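Local coordinates for protein alanyl-tRNA synthetase (Aquifex aeolicus, PDB 3G98) that forms the C-terminal C-Ala domain of an enzyme that charges tRNA with alanine, a domain that brings editing and aminoacylation together on one tRNA, at residues 17-21 against 22-26; 25-28 against 29-33; 58-61 against 62-66; 103-106 against 107-111. All blocks are in the same frame, centred on the assembly; numbering follows the deposited sequence.

Contact 1 of 4, residues 17-21 against 22-26; sequences EEVEP and EELRN
Val19 meets the first turn of helix 21-31 through one methyl. With CG1 anti to the backbone N (chi1 168°), that branch lies 3.9 Å from Leu24 CB, the two side chains crossing at about a right angle. The same methyl lies over the backbone N of Leu24, while Val19 O is hydrogen-bonded to Ser44 OG of strand 38-46.

Glu20 follows at the N-cap position. Its O accepts from Leu24 N at 2.8 Å, with the donor nearly in line with the carbonyl. Glu23 OE1 turns back to accept a weak bond of 3.5 Å from Glu20 N, the extended Glu23 chain bringing its carboxylate alongside Glu20 CB. The two carboxylate planes are turned 71° apart, and Glu20 OE2 stays 5.7 Å from Glu23 OE1; Glu20 OE1 has its salt bridge with Lys46.

Pro21 opens the helix. Its O takes Arg25 N at 2.9 Å, and Gln89 NE2 is a second donor to that oxygen; Gln89 also accepts from Arg25 NH1.

Acidic side chains at a helix N-terminus would probably be eased by the helix dipole, and Lys46 is likely to offset part of the negative charge that Glu20 and Glu23 bring together here.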
# COMPACT_ATOMS: atom_id res chain seq x y z
N GLU A 17 -6.09 -6.18 11.68
CA GLU A 17 -7.16 -7.17 11.65
C GLU A 17 -8.49 -6.45 11.61
O GLU A 17 -8.70 -5.49 12.37
CB GLU A 17 -7.12 -8.08 12.89
CG GLU A 17 -5.81 -8.83 13.09
CD GLU A 17 -5.72 -10.09 12.24
OE1 GLU A 17 -6.76 -10.69 11.92
OE2 GLU A 17 -4.59 -10.49 11.89
N GLU A 18 -9.37 -6.92 10.75
CA GLU A 18 -10.79 -6.57 10.79
C GLU A 18 -11.15 -5.11 10.47
O GLU A 18 -12.25 -4.66 10.81
CB GLU A 18 -11.40 -6.95 12.16
CG GLU A 18 -10.92 -8.29 12.70
CD GLU A 18 -11.35 -9.49 11.86
OE1 GLU A 18 -12.19 -9.32 10.94
OE2 GLU A 18 -10.86 -10.60 12.13
N VAL A 19 -10.26 -4.38 9.80
CA VAL A 19 -10.57 -3.01 9.40
C VAL A 19 -11.36 -3.00 8.10
O VAL A 19 -11.02 -3.71 7.15
CB VAL A 19 -9.28 -2.17 9.24
CG1 VAL A 19 -9.57 -0.85 8.55
CG2 VAL A 19 -8.65 -1.93 10.61
N GLU A 20 -12.44 -2.21 8.04
CA GLU A 20 -13.24 -2.13 6.83
C GLU A 20 -12.47 -1.47 5.69
O GLU A 20 -11.68 -0.55 5.93
CB GLU A 20 -14.57 -1.40 7.09
CG GLU A 20 -15.45 -2.09 8.13
CD GLU A 20 -15.77 -3.53 7.76
OE1 GLU A 20 -15.82 -3.85 6.56
OE2 GLU A 20 -15.98 -4.35 8.69
N PRO A 21 -12.68 -1.94 4.46
CA PRO A 21 -11.96 -1.44 3.28
C PRO A 21 -12.06 0.07 3.14
O PRO A 21 -11.07 0.73 2.86
CB PRO A 21 -12.69 -2.11 2.11
CG PRO A 21 -13.32 -3.31 2.69
CD PRO A 21 -13.65 -2.99 4.10
N GLU A 22 -13.26 0.62 3.33
CA GLU A 22 -13.44 2.07 3.16
C GLU A 22 -12.71 2.86 4.25
O GLU A 22 -12.19 3.96 4.01
CB GLU A 22 -14.92 2.44 3.05
CG GLU A 22 -15.52 2.15 1.66
CD GLU A 22 -14.82 2.93 0.54
OE1 GLU A 22 -14.61 4.15 0.69
OE2 GLU A 22 -14.49 2.32 -0.51
N GLU A 23 -12.65 2.27 5.45
CA GLU A 23 -11.93 2.85 6.58
C GLU A 23 -10.41 2.79 6.33
O GLU A 23 -9.67 3.74 6.60
CB GLU A 23 -12.29 2.10 7.86
CG GLU A 23 -13.71 2.37 8.36
CD GLU A 23 -14.10 1.50 9.55
OE1 GLU A 23 -13.33 0.58 9.92
OE2 GLU A 23 -15.18 1.75 10.12
N LEU A 24 -9.97 1.65 5.81
CA LEU A 24 -8.57 1.47 5.47
C LEU A 24 -8.13 2.51 4.45
O LEU A 24 -7.07 3.13 4.58
CB LEU A 24 -8.37 0.06 4.91
CG LEU A 24 -6.95 -0.44 4.73
CD1 LEU A 24 -6.34 -0.71 6.09
CD2 LEU A 24 -6.98 -1.71 3.87
N ARG A 25 -8.96 2.71 3.42
CA ARG A 25 -8.69 3.71 2.39
C ARG A 25 -8.59 5.11 2.98
O ARG A 25 -7.71 5.89 2.63
CB ARG A 25 -9.80 3.68 1.34
CG ARG A 25 -9.54 4.56 0.14
CD ARG A 25 -10.81 4.76 -0.69
NE ARG A 25 -10.52 5.56 -1.86
CZ ARG A 25 -10.09 5.05 -3.02
NH1 ARG A 25 -9.92 3.74 -3.14
NH2 ARG A 25 -9.84 5.85 -4.04
N ASN A 26 -9.53 5.43 3.87
CA ASN A 26 -9.54 6.75 4.48
C ASN A 26 -8.28 6.97 5.34
O ASN A 26 -7.70 8.06 5.34
CB ASN A 26 -10.82 6.97 5.29
CG ASN A 26 -12.05 7.10 4.40
OD1 ASN A 26 -13.18 6.92 4.86
ND2 ASN A 26 -11.84 7.40 3.11

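Contact 2 of 4, residues 25-28 against 29-33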
# COMPACT_ATOMS: atom_id res chain seq x y z
N ARG A 25 -8.96 2.71 3.42
CA ARG A 25 -8.69 3.71 2.39
C ARG A 25 -8.59 5.11 2.98
O ARG A 25 -7.71 5.89 2.63
CB ARG A 25 -9.80 3.68 1.34
CG ARG A 25 -9.54 4.56 0.14
CD ARG A 25 -10.81 4.76 -0.69
NE ARG A 25 -10.52 5.56 -1.86
CZ ARG A 25 -10.09 5.05 -3.02
NH1 ARG A 25 -9.92 3.74 -3.14
NH2 ARG A 25 -9.84 5.85 -4.04
N ASN A 26 -9.53 5.43 3.87
CA ASN A 26 -9.54 6.75 4.48
C ASN A 26 -8.28 6.97 5.34
O ASN A 26 -7.70 8.06 5.34
CB ASN A 26 -10.82 6.97 5.29
CG ASN A 26 -12.05 7.10 4.40
OD1 ASN A 26 -13.18 6.92 4.86
ND2 ASN A 26 -11.84 7.40 3.11
N LEU A 27 -7.84 5.92 6.03
CA LEU A 27 -6.62 5.99 6.83
C LEU A 27 -5.39 6.23 5.96
O LEU A 27 -4.53 7.07 6.29
CB LEU A 27 -6.46 4.72 7.67
CG LEU A 27 -5.23 4.60 8.59
CD1 LEU A 27 -5.15 5.76 9.58
CD2 LEU A 27 -5.25 3.28 9.34
N ALA A 28 -5.29 5.49 4.86
CA ALA A 28 -4.16 5.64 3.95
C ALA A 28 -4.15 7.05 3.37
O ALA A 28 -3.09 7.67 3.26
CB ALA A 28 -4.24 4.62 2.84
N ASP A 29 -5.33 7.55 3.01
CA ASP A 29 -5.46 8.89 2.46
C ASP A 29 -4.91 9.92 3.45
O ASP A 29 -4.12 10.79 3.07
CB ASP A 29 -6.94 9.14 2.11
CG ASP A 29 -7.20 10.54 1.59
OD1 ASP A 29 -6.37 11.10 0.85
OD2 ASP A 29 -8.27 11.08 1.92
N MET A 30 -5.30 9.82 4.71
CA MET A 30 -4.83 10.76 5.73
C MET A 30 -3.32 10.69 5.93
O MET A 30 -2.65 11.72 6.03
CB MET A 30 -5.52 10.49 7.06
CG MET A 30 -6.97 10.91 7.08
SD MET A 30 -7.61 10.88 8.76
CE MET A 30 -7.32 9.16 9.16
N LEU A 31 -2.79 9.47 6.01
CA LEU A 31 -1.36 9.28 6.24
C LEU A 31 -0.43 9.81 5.14
O LEU A 31 0.72 10.14 5.43
CB LEU A 31 -1.05 7.80 6.50
CG LEU A 31 -1.58 7.22 7.81
CD1 LEU A 31 -1.37 5.70 7.81
CD2 LEU A 31 -0.88 7.87 8.99
N ARG A 32 -0.90 9.87 3.89
CA ARG A 32 -0.01 10.35 2.81
C ARG A 32 -0.03 11.87 2.67
O ARG A 32 0.70 12.44 1.87
CB ARG A 32 -0.30 9.67 1.46
CG ARG A 32 -1.74 9.69 1.00
CD ARG A 32 -2.17 11.07 0.52
NE ARG A 32 -3.52 11.04 -0.04
CZ ARG A 32 -3.79 11.00 -1.34
NH1 ARG A 32 -2.81 11.01 -2.22
NH2 ARG A 32 -5.05 10.98 -1.76
N GLN A 33 -0.88 12.51 3.46
CA GLN A 33 -1.00 13.96 3.46
C GLN A 33 0.04 14.57 4.40
O GLN A 33 0.21 15.79 4.45
CB GLN A 33 -2.40 14.35 3.92
CG GLN A 33 -3.52 13.89 3.01
CD GLN A 33 -4.89 14.20 3.57
OE1 GLN A 33 -5.03 15.03 4.47
NE2 GLN A 33 -5.92 13.55 3.03
O HOH W 1 -9.85 10.16 3.76
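Arg25, Asn26, Leu27 and Ala28 each give their carbonyl oxygen to a backbone N one turn on, that of Asp29, Met30, Leu31 and Arg32 in that order. The first three bonds are straighter; the fourth, Arg32 N to Ala28 O at 3.2 Å, bends to 140° where the helix runs out.

Asn26 O has a further, weak donor in a water that also gives a bond of 2.6 Å to Asp29 OD2. The other carboxylate oxygen, Asp29 OD1, is gripped side-on by Arg32 through NE at 3.0 Å and NH2 at 2.9 Å. OD1 offers its anti lone pair to NE, whereas NH2 meets it on the same anti side but 32° out of the carboxylate plane; Gln33 NE2 adds a weak bond. The bend of Arg32 at chi1 (52°) and chi2 folds its guanidinium back onto Asp29, leaving NH1 to serve Val56 O and Asp86. With a leucine at Arg32, the carboxylates of Asp29 and Asp86 would probably lose their shared cationic partner.

Apolar contact is lighter: Leu27 CD1 stands 4.1 Å from Met30 CE, and Leu27 CG is equally far from Leu31 CD1. This is the C-terminal end of the helix in a beta-alpha-beta unit, 9-17, 21-31 and 38-46.

Contact 3 of 4, residues 58-61 against 62-66; sequences KEIS and DKVNA
Ile60 and Val64 are joined by the backbone bond that closes this turn: Val64 N points at Ile60 O over 2.7 Å, nearly straight at 174° and nearly in line with the carbonyl. A second polar link stays within 58-61. Ser61 OG, held beside its own backbone N by a chi1 of -68°, donates to Lys58 O at 3.0 Å from a direction tilted 31° off the carbonyl plane, and Ser61 N adds a weak bond to that oxygen.

Two waters also bridge the segments. Both donate to Glu59 O; one accepts from Lys63 N at 3.3 Å, the other from Lys63 NZ at 2.9 Å. The extended Lys63 side chain therefore reaches back along the turn and brings its ammonium group within one water of Glu59 O.

Asn65 CA makes a weak CA-H...O contact of 3.5 Å with Ser61 O. Apolar contact is slight, Ile60 CD1 and Val64 CG2 being 4.4 Å apart.

The turn links strand 49-56 to helix 66-76, where Asn65 is the N-cap and bonds weakly to Lys67 N. Ile60 and Val64 both lie on Phe9 of strand 9-17, while Ser61 and Val64 touch Val56 at the end of strand 49-56.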
# COMPACT_ATOMS: atom_id res chain seq x y z
N LYS A 58 0.81 13.42 -3.06
CA LYS A 58 0.47 13.80 -4.43
C LYS A 58 1.70 14.26 -5.22
O LYS A 58 1.78 14.04 -6.44
CB LYS A 58 -0.64 14.84 -4.47
CG LYS A 58 -1.04 15.23 -5.89
CD LYS A 58 -2.55 15.22 -6.09
CE LYS A 58 -2.87 15.30 -7.59
NZ LYS A 58 -4.27 14.84 -7.87
N GLU A 59 2.66 14.86 -4.53
CA GLU A 59 3.87 15.38 -5.18
C GLU A 59 4.73 14.31 -5.84
O GLU A 59 5.49 14.61 -6.76
CB GLU A 59 4.72 16.18 -4.18
CG GLU A 59 4.08 17.48 -3.71
CD GLU A 59 3.11 17.29 -2.55
OE1 GLU A 59 2.90 16.14 -2.12
OE2 GLU A 59 2.57 18.31 -2.07
N ILE A 60 4.61 13.06 -5.40
CA ILE A 60 5.46 11.98 -5.92
C ILE A 60 4.69 10.94 -6.75
O ILE A 60 5.19 9.85 -7.01
CB ILE A 60 6.24 11.27 -4.79
CG1 ILE A 60 5.28 10.56 -3.83
CG2 ILE A 60 7.11 12.27 -4.04
CD1 ILE A 60 5.97 9.63 -2.85
N SER A 61 3.48 11.31 -7.18
CA SER A 61 2.62 10.47 -8.02
C SER A 61 3.27 9.94 -9.30
O SER A 61 2.99 8.81 -9.72
CB SER A 61 1.34 11.24 -8.40
OG SER A 61 0.52 11.48 -7.27
N ASP A 62 4.11 10.75 -9.94
CA ASP A 62 4.80 10.29 -11.14
C ASP A 62 5.93 9.34 -10.78
O ASP A 62 6.21 8.39 -11.51
CB ASP A 62 5.34 11.47 -11.97
CG ASP A 62 4.30 12.08 -12.88
OD1 ASP A 62 3.20 11.50 -13.01
OD2 ASP A 62 4.57 13.15 -13.47
N LYS A 63 6.57 9.61 -9.65
CA LYS A 63 7.69 8.80 -9.18
C LYS A 63 7.22 7.44 -8.71
O LYS A 63 7.81 6.42 -9.07
CB LYS A 63 8.44 9.52 -8.06
CG LYS A 63 9.16 10.76 -8.55
CD LYS A 63 9.78 11.55 -7.40
CE LYS A 63 10.36 12.86 -7.92
NZ LYS A 63 10.97 13.69 -6.85
N VAL A 64 6.17 7.44 -7.89
CA VAL A 64 5.57 6.21 -7.37
C VAL A 64 4.10 6.19 -7.77
O VAL A 64 3.27 6.85 -7.14
CB VAL A 64 5.69 6.10 -5.84
CG1 VAL A 64 5.07 4.78 -5.36
CG2 VAL A 64 7.14 6.22 -5.41
N ASN A 65 3.81 5.45 -8.83
CA ASN A 65 2.47 5.39 -9.39
C ASN A 65 1.66 4.29 -8.71
O ASN A 65 1.94 3.10 -8.90
CB ASN A 65 2.57 5.16 -10.90
CG ASN A 65 1.25 5.38 -11.61
OD1 ASN A 65 0.19 5.05 -11.08
ND2 ASN A 65 1.31 5.95 -12.81
N ALA A 66 0.67 4.68 -7.92
CA ALA A 66 -0.10 3.70 -7.16
C ALA A 66 -0.87 2.74 -8.07
O ALA A 66 -1.13 1.60 -7.70
CB ALA A 66 -1.03 4.38 -6.16
O HOH W 2 6.07 12.77 -8.92
O HOH W 3 8.33 14.91 -6.64

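Contact 4 of 4, residues 103-106 against 107-111; sequences KLLK and EILSG
Leu104 and Leu105 both hold CG anti to the backbone N (chi1 177° and 179°), a torsion that swings each side-chain end forward to the next turn, where Ile108 and Leu109 lean back with CG1 and CG beside their own N. Leu104 CG thus comes to 4.0 Å from Ile108 CD1, and Leu105 CD1 to 4.1 Å from Leu109 CG, each pair slanting across the other. Ile108 CG1 and Leu109 CG also lie over the carbonyl oxygens of Leu104 and Leu105.

The backbone supplies the spacing. Ile108 N to Leu104 O and Leu109 N to Leu105 O are both 2.8 Å, flanked by Glu107 N to Lys103 O and Ser110 N to Lys106 O, both 3.0 Å. These i to i+4 bonds make the last turns of helix 98-110, an amphipathic helix whose apolar side packs inward: Leu104 and Leu105 rest on helix 66-76, while Leu105 and Leu109 reach strand 9-17. Lys106, extended beyond CG, touches Leu11 and Tyr13 of strand 9-17 and forms a salt bridge with Glu4.

At the chain end, Glu107 O accepts from Gly111 N and from Ser110 OG, the latter at 3.1 Å. Both donors come from the same face of the carbonyl plane, the hydroxyl well above it rather than on a lone pair. Gly111, with positive phi, carries the terminal carboxylate.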
# COMPACT_ATOMS: atom_id res chain seq x y z
N LYS A 103 8.27 -6.50 1.23
CA LYS A 103 9.63 -6.65 0.69
C LYS A 103 9.69 -6.21 -0.78
O LYS A 103 10.58 -5.44 -1.16
CB LYS A 103 10.11 -8.09 0.86
CG LYS A 103 11.57 -8.32 0.53
CD LYS A 103 11.98 -9.76 0.84
CE LYS A 103 11.43 -10.73 -0.21
NZ LYS A 103 11.59 -12.17 0.17
N LEU A 104 8.74 -6.68 -1.58
CA LEU A 104 8.64 -6.29 -2.99
C LEU A 104 8.48 -4.78 -3.16
O LEU A 104 9.13 -4.18 -4.01
CB LEU A 104 7.48 -7.02 -3.69
CG LEU A 104 7.23 -6.64 -5.16
CD1 LEU A 104 8.48 -6.86 -6.01
CD2 LEU A 104 6.07 -7.43 -5.75
N LEU A 105 7.60 -4.17 -2.37
CA LEU A 105 7.39 -2.72 -2.46
C LEU A 105 8.67 -1.96 -2.15
O LEU A 105 8.99 -0.97 -2.82
CB LEU A 105 6.25 -2.27 -1.52
CG LEU A 105 5.95 -0.77 -1.50
CD1 LEU A 105 5.66 -0.24 -2.89
CD2 LEU A 105 4.79 -0.46 -0.54
N LYS A 106 9.41 -2.40 -1.13
CA LYS A 106 10.66 -1.72 -0.82
C LYS A 106 11.62 -1.83 -1.99
O LYS A 106 12.34 -0.89 -2.30
CB LYS A 106 11.30 -2.29 0.45
CG LYS A 106 10.54 -1.94 1.72
CD LYS A 106 11.20 -2.59 2.92
CE LYS A 106 10.37 -2.41 4.17
NZ LYS A 106 11.08 -2.97 5.37
N GLU A 107 11.64 -2.99 -2.63
CA GLU A 107 12.51 -3.20 -3.79
C GLU A 107 12.06 -2.31 -4.94
O GLU A 107 12.89 -1.77 -5.69
CB GLU A 107 12.50 -4.66 -4.22
CG GLU A 107 13.40 -4.95 -5.40
CD GLU A 107 14.85 -4.66 -5.09
OE1 GLU A 107 15.49 -5.50 -4.41
OE2 GLU A 107 15.36 -3.60 -5.51
N ILE A 108 10.75 -2.15 -5.08
CA ILE A 108 10.21 -1.28 -6.10
C ILE A 108 10.62 0.17 -5.84
O ILE A 108 11.10 0.86 -6.74
CB ILE A 108 8.68 -1.39 -6.21
CG1 ILE A 108 8.30 -2.70 -6.92
CG2 ILE A 108 8.10 -0.19 -6.96
CD1 ILE A 108 6.81 -3.02 -6.85
N LEU A 109 10.45 0.62 -4.60
CA LEU A 109 10.79 1.99 -4.23
C LEU A 109 12.27 2.31 -4.37
O LEU A 109 12.64 3.46 -4.65
CB LEU A 109 10.34 2.29 -2.80
CG LEU A 109 8.83 2.30 -2.59
CD1 LEU A 109 8.53 2.68 -1.13
CD2 LEU A 109 8.14 3.25 -3.57
N SER A 110 13.12 1.32 -4.16
CA SER A 110 14.57 1.51 -4.29
C SER A 110 15.04 1.41 -5.74
O SER A 110 16.07 1.98 -6.11
CB SER A 110 15.33 0.50 -3.42
OG SER A 110 15.31 -0.79 -4.00
N GLY A 111 14.28 0.70 -6.57
CA GLY A 111 14.60 0.53 -7.98
C GLY A 111 15.61 -0.57 -8.22
O GLY A 111 15.99 -1.28 -7.29
OXT GLY A 111 16.09 -0.78 -9.34

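All four contacts are local and follow one another along the chain. Contacts 1 and 2 share Arg25 and Asn26 and are successive parts of helix 21-31, their centres 11 Å apart, spanning it from N-cap to last turn. Contact 3 is the turn between strand 49-56 and helix 66-76, its centre about 14 Å from those of contacts 2 and 4. It touches contact 4, Val64 CG2 lying 3.6 Å from Leu109 CD2. Contact 4, on helix 98-110, lies across the chain's centre from contacts 1 and 2, its centre about 24 and 20 Å from theirs. Helix 21-31, touching strands 38-46 and 49-56, and helix 98-110, touching 9-17, appear to pack on opposite faces of the sheet.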